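PDB 3UPV: heat shock protein STI1 from Saccharomyces cerevisiae, which acts as an adaptor co-chaperone for Hsp70 and Hsp90, its TPR2B domain, the part described here, binding the C-terminal part of Hsp70. Local coordinates for residues S42-A45 with A46-K50; P69-V72 with R73-I76; A81-V85 with K86-S90; R99-D102 with A103-N106; A111-I114 with D115-Y119. All blocks are in the same frame, centred on the assembly; numbering follows the deposited sequence.

How the contacts relate
Contacts 1 and 2 border the groove that holds the bound Hsp70 peptide: Asn43 and Lys50 of contact 1 and Arg73 of contact 2 are polar partners of the peptide, and Glu113 of contact 5 adds another. The centres of contacts 1 and 2 lie about 14 Å apart, yet Ser42 CB packs 3.2 Å from Phe71 CE2. Contact 4 is centred about 9 Å from contact 2, joined to it by Lys101 NZ, which sits 3.0 Å from Pro69 O. Ile76 of contact 2 packs on contact 5, as does Asp102 of contact 4. Contact 3 closes the opposite end of helix 72-84, its centre about 17 Å from that of contact 2.

Contact 1: residues S42-A45 with A46-K50; sequences SNRA and AALAK
Helix 38-50 of TPR 8 carries this local contact, in which Arg44 and Leu48, one turn apart, run side by side in the same direction. Their touch is aliphatic: Arg44 CG meets Leu48 CD1 at 3.9 Å, and Leu48 CG lies 3.4 Å from Arg44 O. Arg44 sends CG anti to its backbone nitrogen (chi1 -170°), which carries the start of the chain alongside the leucine; a bend at chi3 then turns the guanidinium, and Leu48 CD1 approaches that group obliquely. The charged end is committed beyond these residues, with NE in a salt bridge to Asp60 and NH1 hydrogen-bonded to Thr28, so the arginine ties helix 38-50 to helices 54-67 and 20-33.

Beneath these side chains runs a regular ladder of backbone hydrogen bonds. Leu48 N to Arg44 O spans 2.9 Å and is almost straight at 174°, whereas Ala46 N to Ser42 O, at 3.0 Å, is more bent. Ala49 N to Ala45 O is a further rung, 2.8 Å long. Ala45, Ala46, Ala47 and Ala49 have only methyl side chains, and three of them meet neighbours closely: Ala45 packs against helix 54-67 and Arg77, Ala47 against Val24, and Ala46, on the groove side, against an apolar side chain of the bound peptide. There too, Asn43 ND2 hydrogen-bonds the peptide backbone and Lys50 NZ forms a salt bridge with an acidic peptide side chain. Small residues for close helix packing, with polar side chains turned to a peptide, are characteristic of the first helix of a tetratricopeptide repeat in the concave groove of a TPR domain.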
loop_
_atom_site.group_PDB
_atom_site.type_symbol
_atom_site.label_atom_id
_atom_site.label_comp_id
_atom_site.label_asym_id
_atom_site.label_seq_id
_atom_site.Cartn_x
_atom_site.Cartn_y
_atom_site.Cartn_z
ATOM N N SER A 42 1.684 3.815 3.530
ATOM C CA SER A 42 1.366 2.548 2.886
ATOM C C SER A 42 0.667 1.648 3.895
ATOM O O SER A 42 -0.306 0.966 3.548
ATOM C CB SER A 42 2.625 1.882 2.326
ATOM O OG SER A 42 2.321 0.548 1.922
ATOM N N ASN A 43 1.173 1.625 5.152
ATOM C CA ASN A 43 0.626 0.735 6.159
ATOM C C ASN A 43 -0.790 1.181 6.530
ATOM O O ASN A 43 -1.722 0.355 6.568
ATOM C CB ASN A 43 1.507 0.681 7.417
ATOM C CG ASN A 43 2.825 -0.105 7.224
ATOM O OD1 ASN A 43 3.040 -0.878 6.270
ATOM N ND2 ASN A 43 3.706 0.081 8.200
ATOM N N ARG A 44 -1.005 2.497 6.731
ATOM C CA ARG A 44 -2.364 2.893 7.017
ATOM C C ARG A 44 -3.276 2.556 5.837
ATOM O O ARG A 44 -4.416 2.079 6.067
ATOM C CB ARG A 44 -2.400 4.408 7.269
ATOM C CG ARG A 44 -3.739 4.833 7.807
ATOM C CD ARG A 44 -3.812 6.281 8.376
ATOM N NE ARG A 44 -3.518 7.282 7.381
ATOM C CZ ARG A 44 -3.358 8.564 7.657
ATOM N NH1 ARG A 44 -3.418 9.015 8.941
ATOM N NH2 ARG A 44 -3.087 9.381 6.659
ATOM N N ALA A 45 -2.799 2.767 4.580
ATOM C CA ALA A 45 -3.596 2.346 3.413
ATOM C C ALA A 45 -4.014 0.879 3.509
ATOM O O ALA A 45 -5.123 0.477 3.094
ATOM C CB ALA A 45 -2.845 2.567 2.120
ATOM N N ALA A 46 -3.107 0.050 3.954
ATOM C CA ALA A 46 -3.414 -1.406 3.986
ATOM C C ALA A 46 -4.600 -1.640 4.891
ATOM O O ALA A 46 -5.492 -2.484 4.600
ATOM C CB ALA A 46 -2.179 -2.206 4.464
ATOM N N ALA A 47 -4.597 -0.942 6.020
ATOM C CA ALA A 47 -5.685 -1.124 6.968
ATOM C C ALA A 47 -7.015 -0.493 6.507
ATOM O O ALA A 47 -8.121 -1.060 6.684
ATOM C CB ALA A 47 -5.254 -0.626 8.376
ATOM N N LEU A 48 -6.934 0.714 5.960
ATOM C CA LEU A 48 -8.110 1.371 5.403
ATOM C C LEU A 48 -8.709 0.487 4.260
ATOM O O LEU A 48 -9.893 0.396 4.110
ATOM C CB LEU A 48 -7.725 2.718 4.839
ATOM C CG LEU A 48 -7.375 3.803 5.871
ATOM C CD1 LEU A 48 -6.592 4.911 5.171
ATOM C CD2 LEU A 48 -8.657 4.420 6.453
ATOM N N ALA A 49 -7.872 -0.144 3.462
ATOM C CA ALA A 49 -8.357 -0.974 2.349
ATOM C C ALA A 49 -9.140 -2.177 2.937
ATOM O O ALA A 49 -10.204 -2.548 2.434
ATOM C CB ALA A 49 -7.136 -1.474 1.518
ATOM N N LYS A 50 -8.673 -2.717 4.069
ATOM C CA LYS A 50 -9.372 -3.862 4.659
ATOM C C LYS A 50 -10.722 -3.415 5.145
ATOM O O LYS A 50 -11.677 -4.223 5.250
ATOM C CB LYS A 50 -8.609 -4.483 5.841
ATOM C CG LYS A 50 -7.363 -5.281 5.415
ATOM C CD LYS A 50 -7.829 -6.652 4.838
ATOM C CE LYS A 50 -6.628 -7.548 4.576
ATOM N NZ LYS A 50 -6.943 -8.930 4.065
#

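Contact 2: residues P69-V72 with R73-I76; sequences PNFV and RAYI
With CG anti to the backbone nitrogen (chi1 -168°), the ring of Phe71 reaches over the first turn of helix 72-84, while Tyr75, its CG anti to the carbonyl carbon (chi1 -60°), sends its phenol back to the preceding loop. Tyr75 OH donates a 2.6 Å hydrogen bond to Pro69 O, in the carbonyl plane and on a lone pair, and the acceptor lies at the edge of the tyrosine ring. A phenylalanine here would probably leave Pro69 O with Lys101 NZ but without the phenolic donor, and the loop less firmly fastened to the helix. The Phe71 ring meets Arg73 CB through CE1 at 3.7 Å and crosses that side chain obliquely; Ala74 N lies over one face of the ring, and Ala74 CB is 4.0 Å from Phe71 CD2.

Phe71, the centre of an inverse gamma turn just before the helix, accepts at its O a bond from Ala74 N at 3.1 Å, with the donor above the carbonyl plane. Val72 O then receives Ile76 N, and Val72 CG1 runs alongside Ile76 CD1 at 3.9 Å. Arg73 NE forms a salt bridge with an acidic side chain of the bound peptide.

The turn thus joins TPR 8 to TPR 9: Phe71 packs on helix 38-50, Ala74 on helix 54-67, Val72 and Tyr75 on helix 88-106, and Ile76 on helix 111-124.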
loop_
_atom_site.group_PDB
_atom_site.type_symbol
_atom_site.label_atom_id
_atom_site.label_comp_id
_atom_site.label_asym_id
_atom_site.label_seq_id
_atom_site.Cartn_x
_atom_site.Cartn_y
_atom_site.Cartn_z
ATOM N N PRO A 69 9.845 7.033 -3.722
ATOM C CA PRO A 69 9.468 6.499 -5.023
ATOM C C PRO A 69 9.946 5.064 -5.291
ATOM O O PRO A 69 9.494 4.457 -6.228
ATOM C CB PRO A 69 10.128 7.481 -5.984
ATOM C CG PRO A 69 11.170 8.177 -5.207
ATOM C CD PRO A 69 10.596 8.288 -3.843
ATOM N N ASN A 70 10.870 4.536 -4.489
ATOM C CA ASN A 70 11.308 3.153 -4.671
ATOM C C ASN A 70 10.529 2.126 -3.856
ATOM O O ASN A 70 10.826 0.923 -3.883
ATOM C CB ASN A 70 12.795 3.091 -4.468
ATOM C CG ASN A 70 13.486 4.056 -5.401
ATOM O OD1 ASN A 70 13.152 4.084 -6.596
ATOM N ND2 ASN A 70 14.368 4.900 -4.873
ATOM N N PHE A 71 9.510 2.622 -3.166
ATOM C CA PHE A 71 8.662 1.777 -2.353
ATOM C C PHE A 71 7.628 1.069 -3.261
ATOM O O PHE A 71 6.475 1.539 -3.440
ATOM C CB PHE A 71 7.999 2.694 -1.320
ATOM C CG PHE A 71 7.298 1.997 -0.209
ATOM C CD1 PHE A 71 7.543 0.644 0.106
ATOM C CD2 PHE A 71 6.391 2.711 0.543
ATOM C CE1 PHE A 71 6.833 0.042 1.158
ATOM C CE2 PHE A 71 5.715 2.125 1.601
ATOM C CZ PHE A 71 5.933 0.791 1.904
ATOM N N VAL A 72 8.044 -0.080 -3.812
ATOM C CA VAL A 72 7.229 -0.806 -4.786
ATOM C C VAL A 72 5.818 -1.170 -4.219
ATOM O O VAL A 72 4.808 -1.198 -4.937
ATOM C CB VAL A 72 7.999 -2.133 -5.177
ATOM C CG1 VAL A 72 7.153 -3.039 -6.058
ATOM C CG2 VAL A 72 9.399 -1.868 -5.775
ATOM N N ARG A 73 5.774 -1.513 -2.924
ATOM C CA ARG A 73 4.522 -1.991 -2.295
ATOM C C ARG A 73 3.436 -0.963 -2.413
ATOM O O ARG A 73 2.271 -1.292 -2.587
ATOM C CB ARG A 73 4.747 -2.298 -0.831
ATOM C CG ARG A 73 3.479 -2.903 -0.211
ATOM C CD ARG A 73 3.840 -4.340 0.235
ATOM N NE ARG A 73 4.575 -4.368 1.481
ATOM C CZ ARG A 73 5.234 -5.435 1.981
ATOM N NH1 ARG A 73 5.301 -6.577 1.318
ATOM N NH2 ARG A 73 5.846 -5.352 3.161
ATOM N N ALA A 74 3.813 0.310 -2.304
ATOM C CA ALA A 74 2.818 1.402 -2.387
ATOM C C ALA A 74 2.137 1.401 -3.758
ATOM O O ALA A 74 0.945 1.638 -3.871
ATOM C CB ALA A 74 3.464 2.674 -2.123
ATOM N N TYR A 75 2.917 1.137 -4.791
ATOM C CA TYR A 75 2.345 1.083 -6.138
ATOM C C TYR A 75 1.401 -0.105 -6.291
ATOM O O TYR A 75 0.240 0.072 -6.835
ATOM C CB TYR A 75 3.411 1.009 -7.209
ATOM C CG TYR A 75 4.410 2.147 -7.286
ATOM C CD1 TYR A 75 4.165 3.294 -8.059
ATOM C CD2 TYR A 75 5.628 2.072 -6.608
ATOM C CE1 TYR A 75 5.127 4.327 -8.127
ATOM C CE2 TYR A 75 6.537 3.122 -6.633
ATOM C CZ TYR A 75 6.320 4.211 -7.415
ATOM O OH TYR A 75 7.329 5.171 -7.467
ATOM N N ILE A 76 1.819 -1.271 -5.772
ATOM C CA ILE A 76 0.989 -2.432 -5.901
ATOM C C ILE A 76 -0.309 -2.248 -5.093
ATOM O O ILE A 76 -1.457 -2.469 -5.572
ATOM C CB ILE A 76 1.696 -3.701 -5.485
ATOM C CG1 ILE A 76 2.860 -3.942 -6.433
ATOM C CG2 ILE A 76 0.660 -4.868 -5.490
ATOM C CD1 ILE A 76 3.798 -5.020 -5.975
#

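Contact 3: residues A81-V85 with K86-S90; sequences AQIAV and KEYAS
Two backbone bonds close the end of helix 72-84 around Lys86: Glu87 N donates to Gln82 O at 2.9 Å, and Lys86 N to Ile83 O at 3.0 Å, the latter donor standing well above the carbonyl plane. Together they make a Schellman motif, with Lys86, at positive phi (62°), as its C-prime residue. Side chains close over the turn. Val85 CG2 touches Glu87 CG at 3.8 Å, and Gln82 CB lies 4.1 Å from Glu87 CB. Lys86 CA lies 3.6 Å above the plane of the Tyr88 ring, offset toward its rim, while Tyr88 CE1 reaches Ile83 CG2 at 4.3 Å.

Further out, Gln82, its CG anti to the carbonyl carbon (chi1 -72°) and its chain extended beyond, reaches along the start of the next helix, with OE1 3.5 Å from Ser90 CB. Its amide is positioned by Thr94, which accepts a hydrogen bond from Gln82 NE2, and Tyr88 OH is held by Gln124. Val85 leans on Phe54 and Ile58 of helix 54-67, Ile83 on helix 111-124.

The Schellman bonds end helix 72-84, and Glu87 then takes the N-cap position of helix 88-106. Main-chain bonds therefore carry the polar part of the reversal, while the side chains add mostly van der Waals contact.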
loop_
_atom_site.group_PDB
_atom_site.type_symbol
_atom_site.label_atom_id
_atom_site.label_comp_id
_atom_site.label_asym_id
_atom_site.label_seq_id
_atom_site.Cartn_x
_atom_site.Cartn_y
_atom_site.Cartn_z
ATOM N N ALA A 81 -6.297 -1.052 -4.849
ATOM C CA ALA A 81 -7.394 -0.174 -4.466
ATOM C C ALA A 81 -8.064 0.415 -5.676
ATOM O O ALA A 81 -9.321 0.549 -5.723
ATOM C CB ALA A 81 -6.941 0.919 -3.489
ATOM N N GLN A 82 -7.283 0.745 -6.684
ATOM C CA GLN A 82 -7.904 1.303 -7.921
ATOM C C GLN A 82 -8.809 0.243 -8.612
ATOM O O GLN A 82 -9.940 0.536 -9.057
ATOM C CB GLN A 82 -6.861 1.857 -8.899
ATOM C CG GLN A 82 -6.256 3.180 -8.366
ATOM C CD GLN A 82 -5.102 3.719 -9.214
ATOM O OE1 GLN A 82 -5.081 4.887 -9.571
ATOM N NE2 GLN A 82 -4.222 2.865 -9.622
ATOM N N ILE A 83 -8.384 -1.019 -8.609
ATOM C CA ILE A 83 -9.236 -2.027 -9.135
ATOM C C ILE A 83 -10.537 -2.104 -8.301
ATOM O O ILE A 83 -11.626 -2.275 -8.850
ATOM C CB ILE A 83 -8.495 -3.351 -9.125
ATOM C CG1 ILE A 83 -7.437 -3.311 -10.250
ATOM C CG2 ILE A 83 -9.381 -4.614 -9.336
ATOM C CD1 ILE A 83 -6.477 -4.409 -10.188
ATOM N N ALA A 84 -10.417 -1.936 -6.980
ATOM C CA ALA A 84 -11.587 -2.074 -6.150
ATOM C C ALA A 84 -12.632 -1.047 -6.453
ATOM O O ALA A 84 -13.833 -1.342 -6.300
ATOM C CB ALA A 84 -11.215 -2.065 -4.674
ATOM N N VAL A 85 -12.180 0.136 -6.844
ATOM C CA VAL A 85 -13.080 1.247 -7.199
ATOM C C VAL A 85 -13.301 1.399 -8.711
ATOM O O VAL A 85 -13.878 2.385 -9.187
ATOM C CB VAL A 85 -12.639 2.608 -6.568
ATOM C CG1 VAL A 85 -12.752 2.583 -5.050
ATOM C CG2 VAL A 85 -11.251 2.986 -7.028
ATOM N N LYS A 86 -12.947 0.362 -9.465
ATOM C CA LYS A 86 -13.214 0.287 -10.952
ATOM C C LYS A 86 -12.513 1.388 -11.742
ATOM O O LYS A 86 -12.926 1.786 -12.847
ATOM C CB LYS A 86 -14.699 0.416 -11.226
ATOM C CG LYS A 86 -15.518 -0.592 -10.523
ATOM C CD LYS A 86 -16.918 -0.483 -11.093
ATOM C CE LYS A 86 -17.873 -1.186 -10.245
ATOM N NZ LYS A 86 -17.396 -2.589 -10.139
ATOM N N GLU A 87 -11.413 1.867 -11.182
ATOM C CA GLU A 87 -10.523 2.739 -11.938
ATOM C C GLU A 87 -9.513 1.822 -12.641
ATOM O O GLU A 87 -8.287 1.860 -12.416
ATOM C CB GLU A 87 -9.879 3.753 -11.009
ATOM C CG GLU A 87 -10.864 4.768 -10.396
ATOM C CD GLU A 87 -11.343 5.832 -11.396
ATOM O OE1 GLU A 87 -10.844 5.890 -12.550
ATOM O OE2 GLU A 87 -12.198 6.656 -11.015
ATOM N N TYR A 88 -10.026 1.038 -13.564
ATOM C CA TYR A 88 -9.184 0.112 -14.320
ATOM C C TYR A 88 -8.063 0.700 -15.159
ATOM O O TYR A 88 -6.921 0.183 -15.132
ATOM C CB TYR A 88 -10.062 -0.816 -15.152
ATOM C CG TYR A 88 -11.130 -1.535 -14.343
ATOM C CD1 TYR A 88 -10.800 -2.428 -13.309
ATOM C CD2 TYR A 88 -12.502 -1.274 -14.586
ATOM C CE1 TYR A 88 -11.818 -3.084 -12.562
ATOM C CE2 TYR A 88 -13.516 -1.953 -13.864
ATOM C CZ TYR A 88 -13.149 -2.863 -12.870
ATOM O OH TYR A 88 -14.118 -3.494 -12.168
ATOM N N ALA A 89 -8.376 1.722 -15.940
ATOM C CA ALA A 89 -7.351 2.341 -16.804
ATOM C C ALA A 89 -6.226 2.860 -15.929
ATOM O O ALA A 89 -5.049 2.737 -16.261
ATOM C CB ALA A 89 -7.936 3.446 -17.633
ATOM N N SER A 90 -6.592 3.482 -14.818
ATOM C CA SER A 90 -5.572 4.047 -13.949
ATOM C C SER A 90 -4.767 2.959 -13.323
ATOM O O SER A 90 -3.554 3.113 -13.156
ATOM C CB SER A 90 -6.160 4.981 -12.888
ATOM O OG SER A 90 -6.737 6.115 -13.551
#

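Contact 4: residues R99-D102 with A103-N106; sequences RTKD and AEVN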
loop_
_atom_site.group_PDB
_atom_site.type_symbol
_atom_site.label_atom_id
_atom_site.label_comp_id
_atom_site.label_asym_id
_atom_site.label_seq_id
_atom_site.Cartn_x
_atom_site.Cartn_y
_atom_site.Cartn_z
ATOM N N ARG A 99 5.618 -2.451 -12.172
ATOM C CA ARG A 99 6.437 -3.537 -12.750
ATOM C C ARG A 99 7.875 -3.087 -12.972
ATOM O O ARG A 99 8.835 -3.834 -12.746
ATOM C CB ARG A 99 5.829 -4.004 -14.082
ATOM C CG ARG A 99 6.531 -5.264 -14.687
ATOM C CD ARG A 99 5.998 -5.584 -16.096
ATOM N NE ARG A 99 4.524 -5.428 -16.157
ATOM C CZ ARG A 99 3.905 -4.366 -16.704
ATOM N NH1 ARG A 99 2.580 -4.280 -16.715
ATOM N NH2 ARG A 99 4.628 -3.386 -17.257
ATOM N N THR A 100 8.004 -1.866 -13.454
ATOM C CA THR A 100 9.323 -1.232 -13.718
ATOM C C THR A 100 10.147 -1.078 -12.450
ATOM O O THR A 100 11.282 -1.505 -12.406
ATOM C CB THR A 100 9.057 0.140 -14.311
ATOM O OG1 THR A 100 8.518 -0.028 -15.634
ATOM C CG2 THR A 100 10.355 1.057 -14.317
ATOM N N LYS A 101 9.543 -0.464 -11.425
ATOM C CA LYS A 101 10.153 -0.328 -10.093
ATOM C C LYS A 101 10.478 -1.686 -9.499
ATOM O O LYS A 101 11.526 -1.848 -8.916
ATOM C CB LYS A 101 9.269 0.497 -9.143
ATOM C CG LYS A 101 9.362 2.003 -9.412
ATOM C CD LYS A 101 10.738 2.541 -9.049
ATOM C CE LYS A 101 11.052 3.880 -9.738
ATOM N NZ LYS A 101 10.993 5.016 -8.794
ATOM N N ASP A 102 9.594 -2.670 -9.682
ATOM C CA ASP A 102 9.829 -3.983 -9.108
ATOM C C ASP A 102 11.105 -4.613 -9.673
ATOM O O ASP A 102 11.936 -5.123 -8.915
ATOM C CB ASP A 102 8.621 -4.896 -9.294
ATOM C CG ASP A 102 8.840 -6.268 -8.730
ATOM O OD1 ASP A 102 8.907 -7.249 -9.537
ATOM O OD2 ASP A 102 8.935 -6.358 -7.463
ATOM N N ALA A 103 11.245 -4.569 -10.994
ATOM C CA ALA A 103 12.506 -4.951 -11.635
ATOM C C ALA A 103 13.745 -4.187 -11.129
ATOM O O ALA A 103 14.746 -4.821 -10.781
ATOM C CB ALA A 103 12.380 -4.855 -13.158
ATOM N N GLU A 104 13.666 -2.845 -11.077
ATOM C CA GLU A 104 14.763 -2.006 -10.616
ATOM C C GLU A 104 15.199 -2.261 -9.173
ATOM O O GLU A 104 16.413 -2.499 -8.871
ATOM C CB GLU A 104 14.328 -0.544 -10.734
ATOM C CG GLU A 104 14.286 -0.111 -12.190
ATOM C CD GLU A 104 13.607 1.241 -12.421
ATOM O OE1 GLU A 104 13.455 1.601 -13.592
ATOM O OE2 GLU A 104 13.220 1.928 -11.460
ATOM N N VAL A 105 14.225 -2.201 -8.266
ATOM C CA VAL A 105 14.577 -2.277 -6.850
ATOM C C VAL A 105 14.504 -3.683 -6.269
ATOM O O VAL A 105 15.402 -4.049 -5.479
ATOM C CB VAL A 105 13.907 -1.132 -5.909
ATOM C CG1 VAL A 105 12.822 -0.257 -6.591
ATOM C CG2 VAL A 105 13.530 -1.675 -4.522
ATOM N N ASN A 106 13.472 -4.467 -6.648
ATOM C CA ASN A 106 13.306 -5.850 -6.132
ATOM C C ASN A 106 13.803 -6.964 -7.066
ATOM O O ASN A 106 13.644 -8.184 -6.772
ATOM C CB ASN A 106 11.840 -6.184 -5.801
ATOM C CG ASN A 106 11.258 -5.321 -4.710
ATOM O OD1 ASN A 106 10.016 -5.195 -4.588
ATOM N ND2 ASN A 106 12.109 -4.715 -3.927
#
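Asp102 and Asn106 form the more enclosed side of this last stretch of helix 88-106, where Asp102 is buried, whereas Thr100 and Glu104 lie on an exposed face. Asp102 directs CG anti to its backbone nitrogen (chi1 179°), which brings OD2 within 3.4 Å of Asn106 CB; the two side chains cross at about a right angle, their flat ends 81° apart. The carboxylate is occupied beyond the helix, since OD2 accepts a hydrogen bond from Ser110 N. An alanine in this position is likely to deprive Ser110 N of its acceptor and open a gap beside Asn106, with the loop leading to helix 111-124 less well held.

On the outer side, Thr100 and Glu104 point the same way, Thr100 CG2 touching Glu104 OE1 at 3.2 Å. The other carboxylate oxygen, OE2, lies 3.4 Å from Lys101 CE, but the opposite charges do not meet: Lys101 NZ remains 4.6 Å from Glu104 OE2. That ammonium group is bonded to Pro69 O and Asn70 OD1, so the glutamate probably acts on it only through space.

Along the backbone, Ala103 N to Arg99 O and Val105 N to Lys101 O are both nearly straight (175°), the latter 2.8 Å long; the last rung, Asn106 N to Asp102 O, is bent and weak.

Asp102, Val105 and Asn106 pack on Val72 at the start of helix 72-84, Lys101 lies on Tyr75 of that helix, and Arg99 and Asp102 meet Ile114 of helix 111-124.

Contact 5: residues A111-I114 with D115-Y119; sequences AREI and DQLYY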
loop_
_atom_site.group_PDB
_atom_site.type_symbol
_atom_site.label_atom_id
_atom_site.label_comp_id
_atom_site.label_asym_id
_atom_site.label_seq_id
_atom_site.Cartn_x
_atom_site.Cartn_y
_atom_site.Cartn_z
ATOM N N ALA A 111 6.820 -9.723 -9.437
ATOM C CA ALA A 111 6.318 -9.819 -10.809
ATOM C C ALA A 111 5.043 -10.585 -10.927
ATOM O O ALA A 111 4.174 -10.166 -11.692
ATOM C CB ALA A 111 7.346 -10.475 -11.747
ATOM N N ARG A 112 4.963 -11.751 -10.230
ATOM C CA ARG A 112 3.770 -12.572 -10.344
ATOM C C ARG A 112 2.544 -11.820 -9.866
ATOM O O ARG A 112 1.505 -11.856 -10.546
ATOM C CB ARG A 112 3.927 -13.941 -9.626
ATOM C CG ARG A 112 4.800 -14.862 -10.429
ATOM C CD ARG A 112 4.824 -16.202 -9.703
ATOM N NE ARG A 112 5.841 -17.105 -10.239
ATOM C CZ ARG A 112 7.071 -17.212 -9.741
ATOM N NH1 ARG A 112 7.946 -18.062 -10.287
ATOM N NH2 ARG A 112 7.434 -16.458 -8.691
ATOM N N GLU A 113 2.678 -11.106 -8.740
ATOM C CA GLU A 113 1.514 -10.425 -8.199
ATOM C C GLU A 113 1.081 -9.294 -9.139
ATOM O O GLU A 113 -0.106 -9.134 -9.460
ATOM C CB GLU A 113 1.809 -9.876 -6.815
ATOM C CG GLU A 113 0.591 -9.015 -6.315
ATOM C CD GLU A 113 0.664 -8.522 -4.877
ATOM O OE1 GLU A 113 -0.452 -8.166 -4.334
ATOM O OE2 GLU A 113 1.782 -8.467 -4.330
ATOM N N ILE A 114 2.052 -8.592 -9.699
ATOM C CA ILE A 114 1.730 -7.452 -10.525
ATOM C C ILE A 114 1.072 -7.934 -11.799
ATOM O O ILE A 114 0.089 -7.316 -12.251
ATOM C CB ILE A 114 2.987 -6.660 -10.860
ATOM C CG1 ILE A 114 3.519 -5.976 -9.555
ATOM C CG2 ILE A 114 2.685 -5.665 -11.984
ATOM C CD1 ILE A 114 4.901 -5.294 -9.667
ATOM N N ASP A 115 1.568 -9.038 -12.358
ATOM C CA ASP A 115 1.012 -9.589 -13.616
ATOM C C ASP A 115 -0.451 -10.074 -13.414
ATOM O O ASP A 115 -1.324 -9.888 -14.268
ATOM C CB ASP A 115 1.864 -10.751 -14.169
ATOM C CG ASP A 115 3.182 -10.281 -14.844
ATOM O OD1 ASP A 115 3.316 -9.058 -15.162
ATOM O OD2 ASP A 115 4.085 -11.135 -15.042
ATOM N N GLN A 116 -0.772 -10.611 -12.269
ATOM C CA GLN A 116 -2.148 -11.058 -12.094
ATOM C C GLN A 116 -3.120 -9.894 -11.825
ATOM O O GLN A 116 -4.290 -9.965 -12.235
ATOM C CB GLN A 116 -2.288 -12.195 -11.082
ATOM C CG GLN A 116 -1.920 -11.845 -9.634
ATOM C CD GLN A 116 -3.091 -11.397 -8.816
ATOM O OE1 GLN A 116 -4.216 -11.752 -9.083
ATOM N NE2 GLN A 116 -2.824 -10.611 -7.779
ATOM N N LEU A 117 -2.608 -8.844 -11.174
ATOM C CA LEU A 117 -3.393 -7.599 -11.032
ATOM C C LEU A 117 -3.625 -7.000 -12.390
ATOM O O LEU A 117 -4.749 -6.581 -12.678
ATOM C CB LEU A 117 -2.718 -6.572 -10.096
ATOM C CG LEU A 117 -2.672 -7.085 -8.665
ATOM C CD1 LEU A 117 -1.823 -6.186 -7.823
ATOM C CD2 LEU A 117 -4.085 -7.388 -8.009
ATOM N N TYR A 118 -2.600 -7.012 -13.238
ATOM C CA TYR A 118 -2.717 -6.436 -14.558
ATOM C C TYR A 118 -3.781 -7.161 -15.383
ATOM O O TYR A 118 -4.613 -6.489 -16.067
ATOM C CB TYR A 118 -1.411 -6.545 -15.327
ATOM C CG TYR A 118 -1.429 -5.619 -16.541
ATOM C CD1 TYR A 118 -0.958 -4.317 -16.446
ATOM C CD2 TYR A 118 -1.964 -6.066 -17.782
ATOM C CE1 TYR A 118 -0.973 -3.477 -17.550
ATOM C CE2 TYR A 118 -1.943 -5.280 -18.865
ATOM C CZ TYR A 118 -1.464 -3.963 -18.742
ATOM O OH TYR A 118 -1.495 -3.111 -19.816
ATOM N N TYR A 119 -3.739 -8.484 -15.308
ATOM C CA TYR A 119 -4.666 -9.333 -16.058
ATOM C C TYR A 119 -6.098 -9.036 -15.585
ATOM O O TYR A 119 -7.007 -8.959 -16.397
ATOM C CB TYR A 119 -4.378 -10.813 -15.851
ATOM C CG TYR A 119 -5.296 -11.620 -16.723
ATOM C CD1 TYR A 119 -5.202 -11.518 -18.134
ATOM C CD2 TYR A 119 -6.308 -12.419 -16.174
ATOM C CE1 TYR A 119 -6.102 -12.231 -18.982
ATOM C CE2 TYR A 119 -7.203 -13.124 -16.998
ATOM C CZ TYR A 119 -7.092 -13.023 -18.385
ATOM O OH TYR A 119 -7.957 -13.707 -19.196
HETATM O O HOH W 1 5.185 -7.956 -13.708
#
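Glu113 and Leu117 lie side by side on helix 111-124, pointing the same way, while Gln116 slants past the glutamate. Glu113 CG does the touching in both cases, 4.0 Å from Leu117 CD1 and equally far from Gln116 NE2. The carboxylate and amide planes are only 21° apart, but no bond joins them: Glu113 OE2 is hydrogen-bonded to a polar side chain of the bound peptide. Gln116 CG lies between the backbone nitrogen and the carbonyl carbon (chi1 65°), within 3.3 Å of Glu113 O. That carbonyl also accepts Leu117 N at 3.0 Å and, weakly, Gln116 N.

Asp115 curls back over the preceding turn. Its own N donates to Ala111 O at 2.9 Å, and a water bridges the same two residues, donating to Asp115 OD1 at 2.6 Å and to Ala111 O at 3.2 Å. Asp115 OD1 also has a long, weak ion pair with Arg99.

On the packed side of the helix, Ile114 and Leu117 rest on Ile76 of helix 72-84, and Leu117 also reaches Leu95 of helix 88-106. Tyr118 touches Leu92, Asp96 and Arg99 of helix 88-106, so helix 111-124 packs against both helices of TPR 9.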